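Local coordinates for MHC class I-like protein MILL2 (PDB 6A97), which is a GPI-anchored MHC class I-like membrane glycoprotein that binds heparan sulfate proteoglycans on the surface of fibroblasts, at residues H32-L43 with L54-E62; T22-A31 with T112-S123. All coordinates share one frame; numbering follows the deposited sequence.

Interaction 1: residues H32-L43 with L54-E62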
loop_
_atom_site.group_PDB
_atom_site.type_symbol
_atom_site.label_atom_id
_atom_site.label_comp_id
_atom_site.label_asym_id
_atom_site.label_seq_id
_atom_site.Cartn_x
_atom_site.Cartn_y
_atom_site.Cartn_z
ATOM N N HIS A 32 16.555 32.088 5.781
ATOM C CA HIS A 32 15.966 32.322 7.093
ATOM C C HIS A 32 15.238 33.659 7.136
ATOM O O HIS A 32 14.105 33.744 7.608
ATOM C CB HIS A 32 17.036 32.268 8.181
ATOM C CG HIS A 32 17.506 30.883 8.490
ATOM N ND1 HIS A 32 16.695 29.937 9.081
ATOM C CD2 HIS A 32 18.702 30.282 8.288
ATOM C CE1 HIS A 32 17.374 28.814 9.231
ATOM N NE2 HIS A 32 18.594 28.997 8.760
ATOM N N SER A 33 15.904 34.699 6.646
ATOM C CA SER A 33 15.301 36.020 6.523
ATOM C C SER A 33 15.990 36.779 5.398
ATOM O O SER A 33 17.212 36.734 5.267
ATOM C CB SER A 33 15.402 36.798 7.833
ATOM O OG SER A 33 16.695 37.344 8.001
ATOM N N LEU A 34 15.202 37.471 4.587
ATOM C CA LEU A 34 15.727 38.125 3.398
ATOM C C LEU A 34 16.346 39.483 3.724
ATOM O O LEU A 34 15.649 40.491 3.824
ATOM C CB LEU A 34 14.623 38.271 2.353
ATOM C CG LEU A 34 14.040 36.933 1.887
ATOM C CD1 LEU A 34 12.793 37.147 1.048
ATOM C CD2 LEU A 34 15.075 36.141 1.107
ATOM N N GLU A 35 17.666 39.492 3.888
ATOM C CA GLU A 35 18.401 40.723 4.139
ATOM C C GLU A 35 19.026 41.227 2.840
ATOM O O GLU A 35 18.699 42.313 2.361
ATOM C CB GLU A 35 19.474 40.500 5.208
ATOM N N GLY A 36 19.916 40.420 2.274
ATOM C CA GLY A 36 20.572 40.733 1.017
ATOM C C GLY A 36 21.442 39.563 0.603
ATOM O O GLY A 36 21.615 38.618 1.373
ATOM N N SER A 37 22.000 39.626 -0.601
ATOM C CA SER A 37 22.755 38.508 -1.161
ATOM C C SER A 37 23.965 38.101 -0.311
ATOM O O SER A 37 24.433 36.964 -0.396
ATOM C CB SER A 37 23.214 38.846 -2.581
ATOM O OG SER A 37 23.885 40.093 -2.615
ATOM N N GLU A 38 24.469 39.020 0.506
ATOM C CA GLU A 38 25.620 38.711 1.351
ATOM C C GLU A 38 25.211 38.238 2.743
ATOM O O GLU A 38 25.727 37.235 3.239
ATOM C CB GLU A 38 26.547 39.924 1.478
ATOM C CG GLU A 38 27.639 39.737 2.530
ATOM C CD GLU A 38 28.559 40.939 2.661
ATOM O OE1 GLU A 38 29.055 41.429 1.625
ATOM O OE2 GLU A 38 28.788 41.388 3.806
ATOM N N LYS A 39 24.283 38.958 3.371
ATOM C CA LYS A 39 23.926 38.690 4.765
ATOM C C LYS A 39 22.824 37.646 4.966
ATOM O O LYS A 39 22.642 37.155 6.079
ATOM C CB LYS A 39 23.512 39.991 5.454
ATOM C CG LYS A 39 24.673 40.736 6.099
ATOM C CD LYS A 39 24.947 42.063 5.416
ATOM C CE LYS A 39 26.199 42.719 5.978
ATOM N NZ LYS A 39 26.499 44.024 5.323
ATOM N N THR A 40 22.090 37.310 3.908
ATOM C CA THR A 40 21.029 36.309 4.026
ATOM C C THR A 40 21.603 34.944 4.402
ATOM O O THR A 40 22.470 34.408 3.713
ATOM C CB THR A 40 20.216 36.174 2.726
ATOM O OG1 THR A 40 19.462 37.374 2.502
ATOM C CG2 THR A 40 19.256 34.994 2.821
ATOM N N GLN A 41 21.122 34.395 5.510
ATOM C CA GLN A 41 21.576 33.095 5.982
ATOM C C GLN A 41 20.692 31.996 5.407
ATOM O O GLN A 41 19.482 32.172 5.279
ATOM C CB GLN A 41 21.574 33.046 7.509
ATOM C CG GLN A 41 22.444 34.115 8.160
ATOM C CD GLN A 41 22.224 34.215 9.660
ATOM O OE1 GLN A 41 23.121 34.608 10.406
ATOM N NE2 GLN A 41 21.024 33.860 10.109
ATOM N N LEU A 42 21.304 30.865 5.069
ATOM C CA LEU A 42 20.613 29.788 4.374
ATOM C C LEU A 42 20.613 28.498 5.174
ATOM O O LEU A 42 21.593 28.178 5.849
ATOM C CB LEU A 42 21.266 29.529 3.011
ATOM C CG LEU A 42 21.289 30.659 1.979
ATOM C CD1 LEU A 42 22.086 30.224 0.754
ATOM C CD2 LEU A 42 19.863 31.067 1.580
ATOM N N LEU A 43 19.513 27.754 5.087
ATOM C CA LEU A 43 19.483 26.376 5.559
ATOM C C LEU A 43 19.532 25.458 4.350
ATOM O O LEU A 43 18.683 25.543 3.462
ATOM C CB LEU A 43 18.236 26.085 6.400
ATOM C CG LEU A 43 18.020 24.610 6.776
ATOM C CD1 LEU A 43 19.170 24.055 7.645
ATOM C CD2 LEU A 43 16.685 24.422 7.483
ATOM N N LEU A 54 23.005 15.313 4.509
ATOM C CA LEU A 54 23.857 16.385 4.993
ATOM C C LEU A 54 23.023 17.609 5.304
ATOM O O LEU A 54 21.968 17.827 4.697
ATOM C CB LEU A 54 24.937 16.737 3.961
ATOM C CG LEU A 54 26.037 15.715 3.697
ATOM C CD1 LEU A 54 26.809 16.078 2.427
ATOM C CD2 LEU A 54 26.973 15.643 4.895
ATOM N N LYS A 55 23.511 18.417 6.233
ATOM C CA LYS A 55 22.876 19.680 6.556
ATOM C C LYS A 55 23.912 20.774 6.757
ATOM O O LYS A 55 24.939 20.549 7.399
ATOM C CB LYS A 55 22.026 19.574 7.826
ATOM C CG LYS A 55 21.666 20.958 8.359
ATOM C CD LYS A 55 20.905 20.939 9.645
ATOM C CE LYS A 55 21.807 20.764 10.839
ATOM N NZ LYS A 55 21.052 21.082 12.087
ATOM N N TYR A 56 23.635 21.953 6.214
ATOM C CA TYR A 56 24.351 23.155 6.612
ATOM C C TYR A 56 23.338 24.210 6.991
ATOM O O TYR A 56 22.455 24.537 6.200
ATOM C CB TYR A 56 25.261 23.686 5.501
ATOM C CG TYR A 56 25.833 25.055 5.823
ATOM C CD1 TYR A 56 25.637 26.132 4.970
ATOM C CD2 TYR A 56 26.559 25.269 6.994
ATOM C CE1 TYR A 56 26.156 27.385 5.263
ATOM C CE2 TYR A 56 27.078 26.522 7.301
ATOM C CZ TYR A 56 26.875 27.577 6.425
ATOM O OH TYR A 56 27.383 28.827 6.706
ATOM N N ASN A 57 23.466 24.743 8.200
ATOM C CA ASN A 57 22.571 25.794 8.657
ATOM C C ASN A 57 23.356 27.042 9.029
ATOM O O ASN A 57 24.023 27.072 10.059
ATOM C CB ASN A 57 21.745 25.304 9.849
ATOM C CG ASN A 57 20.663 26.288 10.251
ATOM O OD1 ASN A 57 20.539 27.368 9.669
ATOM N ND2 ASN A 57 19.856 25.907 11.238
ATOM N N GLY A 58 23.270 28.070 8.191
ATOM C CA GLY A 58 24.032 29.287 8.402
ATOM C C GLY A 58 23.397 30.243 9.395
ATOM O O GLY A 58 23.843 31.380 9.536
ATOM N N ASP A 59 22.346 29.788 10.071
ATOM C CA ASP A 59 21.698 30.590 11.102
ATOM C C ASP A 59 22.687 30.857 12.237
ATOM O O ASP A 59 23.213 29.924 12.841
ATOM C CB ASP A 59 20.445 29.882 11.627
ATOM C CG ASP A 59 19.678 30.710 12.648
ATOM O OD1 ASP A 59 20.064 31.868 12.910
ATOM O OD2 ASP A 59 18.672 30.199 13.185
ATOM N N SER A 60 22.931 32.135 12.510
ATOM C CA SER A 60 23.895 32.555 13.529
ATOM C C SER A 60 23.606 31.964 14.905
ATOM O O SER A 60 24.518 31.761 15.703
ATOM C CB SER A 60 23.922 34.081 13.629
ATOM O OG SER A 60 24.429 34.659 12.442
ATOM N N ARG A 61 22.335 31.684 15.172
ATOM C CA ARG A 61 21.911 31.185 16.473
ATOM C C ARG A 61 22.041 29.667 16.592
ATOM O O ARG A 61 21.586 29.076 17.572
ATOM C CB ARG A 61 20.467 31.608 16.747
ATOM C CG ARG A 61 20.290 33.112 16.913
ATOM C CD ARG A 61 18.837 33.492 17.173
ATOM N NE ARG A 61 17.979 33.199 16.027
ATOM C CZ ARG A 61 17.172 32.146 15.951
ATOM N NH1 ARG A 61 17.114 31.283 16.956
ATOM N NH2 ARG A 61 16.425 31.955 14.871
ATOM N N GLU A 62 22.666 29.037 15.603
ATOM C CA GLU A 62 22.845 27.587 15.623
ATOM C C GLU A 62 24.213 27.208 16.184
ATOM O O GLU A 62 25.238 27.729 15.744
ATOM C CB GLU A 62 22.671 27.007 14.216
ATOM C CG GLU A 62 22.528 25.492 14.173
ATOM C CD GLU A 62 21.107 25.023 14.448
ATOM O OE1 GLU A 62 20.490 25.503 15.423
ATOM O OE2 GLU A 62 20.607 24.171 13.682
#
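The His32 imidazole has Asp59 CB over one face, 3.9 Å from the ring centroid in a CH-pi contact, and Asn57 OD1 at the NE2 edge. His32 NE2 donates to Asn57 OD1 at 2.7 Å; the ring and amide planes are 24° apart, and the bond is tilted from both. Asp59 N reaches the same oxygen from the opposite face of the amide, closing an Asx turn, while Asn57 ND2 gives a weak bond to Glu62 OE2. The Tyr56 ring has Gly58 N over the centre of one face. Over one face of the Arg61 guanidinium lies Asp59 OD2, a pairing of charges alone, since no N-H points at the oxygen. Asparagine suits position 57 because its amide accepts twice and donates once, which fixes its rotation. With CG anti to the backbone N (chi1 -172°), the amide is carried from the strand toward segment 32-43, where OD1 meets NE2.

Leu43 pairs with Asn57 in an antiparallel, non-hydrogen-bonded site, and its CD1 methyl packs 3.6 Å from Asn57 CB, screening the amide with hydrocarbon. One step along, Gly58 N donates to Leu42 O at 2.9 Å and nearly straight, 170° at the hydrogen. Beyond it the extended Gln41 chain runs alongside the Gly58 carbonyl. Its OE1 takes a weak bond from Ser60 N at 3.3 Å; the approach of Ser60 OG to the same oxygen is too short to be trusted in detail. The Lys55 amine pairs with Glu62 and with an acidic side chain of the partner protein chain.

Chemically, one amide oxygen joins the base of the 32-41 loop to the turn after the hairpin. Asp59 OD2, 4.6 Å from His32 ND1, might favour a protonated imidazole, though nearby Arg61 would partly offset this.

Interaction 2: residues T22-A31 with T112-S123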
loop_
_atom_site.group_PDB
_atom_site.type_symbol
_atom_site.label_atom_id
_atom_site.label_comp_id
_atom_site.label_asym_id
_atom_site.label_seq_id
_atom_site.Cartn_x
_atom_site.Cartn_y
_atom_site.Cartn_z
ATOM N N THR A 22 18.132 3.342 -10.008
ATOM C CA THR A 22 17.798 4.759 -10.093
ATOM C C THR A 22 17.998 5.470 -8.749
ATOM O O THR A 22 17.631 4.953 -7.693
ATOM C CB THR A 22 16.347 4.965 -10.587
ATOM O OG1 THR A 22 16.037 6.363 -10.616
ATOM C CG2 THR A 22 15.355 4.234 -9.690
ATOM N N HIS A 23 18.597 6.657 -8.794
ATOM C CA HIS A 23 18.907 7.395 -7.575
ATOM C C HIS A 23 18.658 8.886 -7.738
ATOM O O HIS A 23 18.692 9.413 -8.850
ATOM C CB HIS A 23 20.359 7.154 -7.162
ATOM C CG HIS A 23 20.678 5.717 -6.898
ATOM N ND1 HIS A 23 20.369 5.093 -5.708
ATOM C CD2 HIS A 23 21.279 4.780 -7.669
ATOM C CE1 HIS A 23 20.769 3.835 -5.757
ATOM N NE2 HIS A 23 21.324 3.620 -6.936
ATOM N N THR A 24 18.415 9.563 -6.621
ATOM C CA THR A 24 18.119 10.989 -6.646
ATOM C C THR A 24 18.944 11.766 -5.622
ATOM O O THR A 24 19.126 11.327 -4.482
ATOM C CB THR A 24 16.623 11.252 -6.387
ATOM O OG1 THR A 24 15.835 10.465 -7.289
ATOM C CG2 THR A 24 16.291 12.722 -6.595
ATOM N N LEU A 25 19.451 12.916 -6.048
ATOM C CA LEU A 25 20.102 13.865 -5.154
ATOM C C LEU A 25 19.262 15.130 -5.125
ATOM O O LEU A 25 18.957 15.694 -6.172
ATOM C CB LEU A 25 21.527 14.173 -5.615
ATOM C CG LEU A 25 22.217 15.380 -4.973
ATOM C CD1 LEU A 25 22.289 15.222 -3.464
ATOM C CD2 LEU A 25 23.610 15.586 -5.555
ATOM N N ARG A 26 18.870 15.569 -3.934
ATOM C CA ARG A 26 18.012 16.743 -3.815
ATOM C C ARG A 26 18.513 17.711 -2.754
ATOM O O ARG A 26 18.796 17.316 -1.623
ATOM C CB ARG A 26 16.574 16.332 -3.494
ATOM C CG ARG A 26 15.617 17.513 -3.348
ATOM C CD ARG A 26 14.218 17.045 -2.961
ATOM N NE ARG A 26 13.617 16.192 -3.985
ATOM C CZ ARG A 26 12.817 16.630 -4.956
ATOM N NH1 ARG A 26 12.315 15.776 -5.839
ATOM N NH2 ARG A 26 12.514 17.918 -5.044
ATOM N N TYR A 27 18.617 18.977 -3.136
ATOM C CA TYR A 27 18.971 20.054 -2.224
ATOM C C TYR A 27 17.715 20.825 -1.880
ATOM O O TYR A 27 17.075 21.379 -2.774
ATOM C CB TYR A 27 19.988 21.012 -2.852
ATOM C CG TYR A 27 21.289 20.392 -3.308
ATOM C CD1 TYR A 27 21.372 19.720 -4.525
ATOM C CD2 TYR A 27 22.447 20.520 -2.543
ATOM C CE1 TYR A 27 22.565 19.173 -4.961
ATOM C CE2 TYR A 27 23.649 19.975 -2.969
ATOM C CZ TYR A 27 23.702 19.302 -4.176
ATOM O OH TYR A 27 24.889 18.755 -4.608
ATOM N N ASN A 28 17.344 20.850 -0.604
ATOM C CA ASN A 28 16.264 21.714 -0.150
ATOM C C ASN A 28 16.856 22.937 0.538
ATOM O O ASN A 28 17.457 22.830 1.610
ATOM C CB ASN A 28 15.314 20.964 0.784
ATOM C CG ASN A 28 14.272 20.161 0.022
ATOM O OD1 ASN A 28 14.341 20.042 -1.197
ATOM N ND2 ASN A 28 13.302 19.611 0.738
ATOM N N VAL A 29 16.702 24.094 -0.098
ATOM C CA VAL A 29 17.323 25.324 0.375
ATOM C C VAL A 29 16.265 26.307 0.844
ATOM O O VAL A 29 15.225 26.470 0.202
ATOM C CB VAL A 29 18.176 25.990 -0.733
ATOM C CG1 VAL A 29 18.856 27.245 -0.217
ATOM C CG2 VAL A 29 19.206 25.015 -1.284
ATOM N N ARG A 30 16.525 26.971 1.963
ATOM C CA ARG A 30 15.616 28.008 2.431
ATOM C C ARG A 30 16.373 29.162 3.081
ATOM O O ARG A 30 17.284 28.939 3.872
ATOM C CB ARG A 30 14.607 27.422 3.416
ATOM C CG ARG A 30 13.787 28.466 4.137
ATOM C CD ARG A 30 12.607 27.839 4.844
ATOM N NE ARG A 30 13.029 26.860 5.839
ATOM C CZ ARG A 30 13.182 27.129 7.133
ATOM N NH1 ARG A 30 12.942 28.353 7.590
ATOM N NH2 ARG A 30 13.563 26.171 7.970
ATOM N N ALA A 31 15.992 30.392 2.742
ATOM C CA ALA A 31 16.529 31.574 3.411
ATOM C C ALA A 31 15.796 31.825 4.720
ATOM O O ALA A 31 14.563 31.791 4.768
ATOM C CB ALA A 31 16.426 32.794 2.510
ATOM N N THR A 112 9.061 34.231 2.610
ATOM C CA THR A 112 9.796 32.970 2.612
ATOM C C THR A 112 10.278 32.572 1.222
ATOM O O THR A 112 9.470 32.318 0.328
ATOM C CB THR A 112 8.929 31.820 3.170
ATOM O OG1 THR A 112 8.293 32.238 4.384
ATOM C CG2 THR A 112 9.778 30.579 3.431
ATOM N N LEU A 113 11.594 32.500 1.045
ATOM C CA LEU A 113 12.175 32.038 -0.213
ATOM C C LEU A 113 12.736 30.631 -0.068
ATOM O O LEU A 113 13.557 30.369 0.814
ATOM C CB LEU A 113 13.277 32.988 -0.687
ATOM C CG LEU A 113 13.934 32.626 -2.019
ATOM C CD1 LEU A 113 12.930 32.750 -3.180
ATOM C CD2 LEU A 113 15.161 33.490 -2.261
ATOM N N GLN A 114 12.286 29.729 -0.941
ATOM C CA GLN A 114 12.720 28.335 -0.916
ATOM C C GLN A 114 13.208 27.896 -2.281
ATOM O O GLN A 114 12.796 28.439 -3.305
ATOM C CB GLN A 114 11.582 27.410 -0.473
ATOM C CG GLN A 114 11.063 27.656 0.939
ATOM C CD GLN A 114 9.718 26.983 1.180
ATOM O OE1 GLN A 114 8.669 27.614 1.056
ATOM N NE2 GLN A 114 9.743 25.693 1.510
ATOM N N ALA A 115 14.069 26.889 -2.295
ATOM C CA ALA A 115 14.489 26.285 -3.543
ATOM C C ALA A 115 14.601 24.784 -3.368
ATOM O O ALA A 115 15.031 24.308 -2.323
ATOM C CB ALA A 115 15.822 26.871 -4.012
ATOM N N THR A 116 14.196 24.030 -4.380
ATOM C CA THR A 116 14.539 22.623 -4.399
ATOM C C THR A 116 15.197 22.338 -5.736
ATOM O O THR A 116 14.761 22.829 -6.781
ATOM C CB THR A 116 13.321 21.705 -4.153
ATOM O OG1 THR A 116 13.774 20.354 -4.038
ATOM C CG2 THR A 116 12.274 21.798 -5.287
ATOM N N LEU A 117 16.272 21.565 -5.706
ATOM C CA LEU A 117 17.034 21.345 -6.922
ATOM C C LEU A 117 17.848 20.081 -6.798
ATOM O O LEU A 117 18.033 19.559 -5.698
ATOM C CB LEU A 117 17.920 22.560 -7.201
ATOM C CG LEU A 117 19.048 22.906 -6.218
ATOM C CD1 LEU A 117 20.411 22.388 -6.698
ATOM C CD2 LEU A 117 19.076 24.395 -5.896
ATOM N N GLY A 118 18.318 19.571 -7.927
ATOM C CA GLY A 118 19.143 18.382 -7.906
ATOM C C GLY A 118 19.094 17.601 -9.199
ATOM O O GLY A 118 18.782 18.146 -10.254
ATOM N N CYS A 119 19.406 16.315 -9.113
ATOM C CA CYS A 119 19.496 15.486 -10.301
ATOM C C CYS A 119 19.072 14.067 -9.988
ATOM O O CYS A 119 19.114 13.628 -8.836
ATOM C CB CYS A 119 20.917 15.497 -10.864
ATOM S SG CYS A 119 22.154 14.797 -9.730
ATOM N N GLU A 120 18.667 13.353 -11.028
ATOM C CA GLU A 120 18.174 11.996 -10.891
ATOM C C GLU A 120 18.936 11.070 -11.830
ATOM O O GLU A 120 18.956 11.278 -13.041
ATOM C CB GLU A 120 16.673 11.952 -11.178
ATOM C CG GLU A 120 16.015 10.604 -10.956
ATOM C CD GLU A 120 14.505 10.682 -11.079
ATOM O OE1 GLU A 120 13.808 9.889 -10.411
ATOM O OE2 GLU A 120 14.013 11.545 -11.840
ATOM N N LEU A 121 19.581 10.060 -11.261
ATOM C CA LEU A 121 20.290 9.068 -12.055
ATOM C C LEU A 121 19.313 8.006 -12.545
ATOM O O LEU A 121 18.683 7.318 -11.744
ATOM C CB LEU A 121 21.414 8.428 -11.239
ATOM C CG LEU A 121 22.242 7.340 -11.920
ATOM C CD1 LEU A 121 23.092 7.924 -13.044
ATOM C CD2 LEU A 121 23.110 6.618 -10.902
ATOM N N LEU A 122 19.172 7.888 -13.860
ATOM C CA LEU A 122 18.291 6.878 -14.433
ATOM C C LEU A 122 19.049 5.565 -14.599
ATOM O O LEU A 122 20.271 5.563 -14.753
ATOM C CB LEU A 122 17.724 7.349 -15.771
ATOM C CG LEU A 122 16.912 8.647 -15.752
ATOM C CD1 LEU A 122 16.335 8.936 -17.126
ATOM C CD2 LEU A 122 15.807 8.575 -14.712
ATOM N N SER A 123 18.319 4.453 -14.570
ATOM C CA SER A 123 18.928 3.126 -14.647
ATOM C C SER A 123 19.664 2.897 -15.968
ATOM O O SER A 123 20.458 1.963 -16.087
ATOM C CB SER A 123 17.868 2.041 -14.452
ATOM O OG SER A 123 16.917 2.067 -15.501
HETATM O O HOH W 1 12.931 33.543 3.375
#
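Tyr27 and Leu117 meet in the tight middle of two neighbouring antiparallel strands, where Tyr27 CD1 lies 3.6 Å from Leu117 CD1 and the Leu117 carbonyl oxygen sits at the ring edge, in plane. Backbone bonds run in pairs through this part, among them the nearly straight Tyr27 N to Leu117 O at 2.7 Å. Gly118, with no side chain, lets its CA come within 3.2 Å of Leu25 O. On the same face as Tyr27, Val29 sets its CB against Ala115 CB at 4.1 Å; alanine's single methyl leaves the valine room beside it, and Leu133 and Met97 pack on Ala115. Cys119, beside Leu25, is tied by a disulfide to Cys182 of helix 171-193, the bond familiar from the alpha-2 domain of class I molecules.

The other face is polar. Thr116 OG1, anti to the backbone N (chi1 -174°), stands between two partners: it donates to Asn28 OD1 at 2.9 Å, lying alongside that side chain, and accepts from Arg26 NH2 at 2.9 Å. Arginine suits the spot because its chain, bent at chi3, carries its guanidinium across to Thr116 on the neighbouring strand.

The loose, solvent-facing end is at Thr22 and Ser123, where Thr22 OG1 adds a second donor to Leu121 O, which already accepts from His23 N. The far end is buried, with Ala31 on Thr40 and Leu113 on Leu34; Ala31 N bonds to Leu113 O, and a water bridging Ala31 O and Leu113 N completes the bonding.

The chemistry implies a division of labour: apolar residues and a disulfide bind the strands to the helix above, while on the underside Arg26, Thr116 and Asn28 satisfy one another and, farther along, Gln114 bonds to the backbone of another protein chain.

In the fold
From the N terminus, strand 23-31 is the first strand of the modelled chain and becomes one partner of interaction 2. The chain then loops through 32-41 into strand 42-48, which turns back as strand 51-57; interaction 1 closes that short hairpin, with ten residues between its segments. Only after the alpha-1 helices 75-96 and 98-104 does strand 113-121 return beside strand 23-31, closing a loop of eighty residues. Interaction 1 is therefore nested inside interaction 2. The two touch where Leu43 N approaches Arg30 O and Thr40 packs on Ala31. Together they join the alpha-1 hairpin, through the first strand, to the alpha-2 half of the continuous sheet that floors the class I platform.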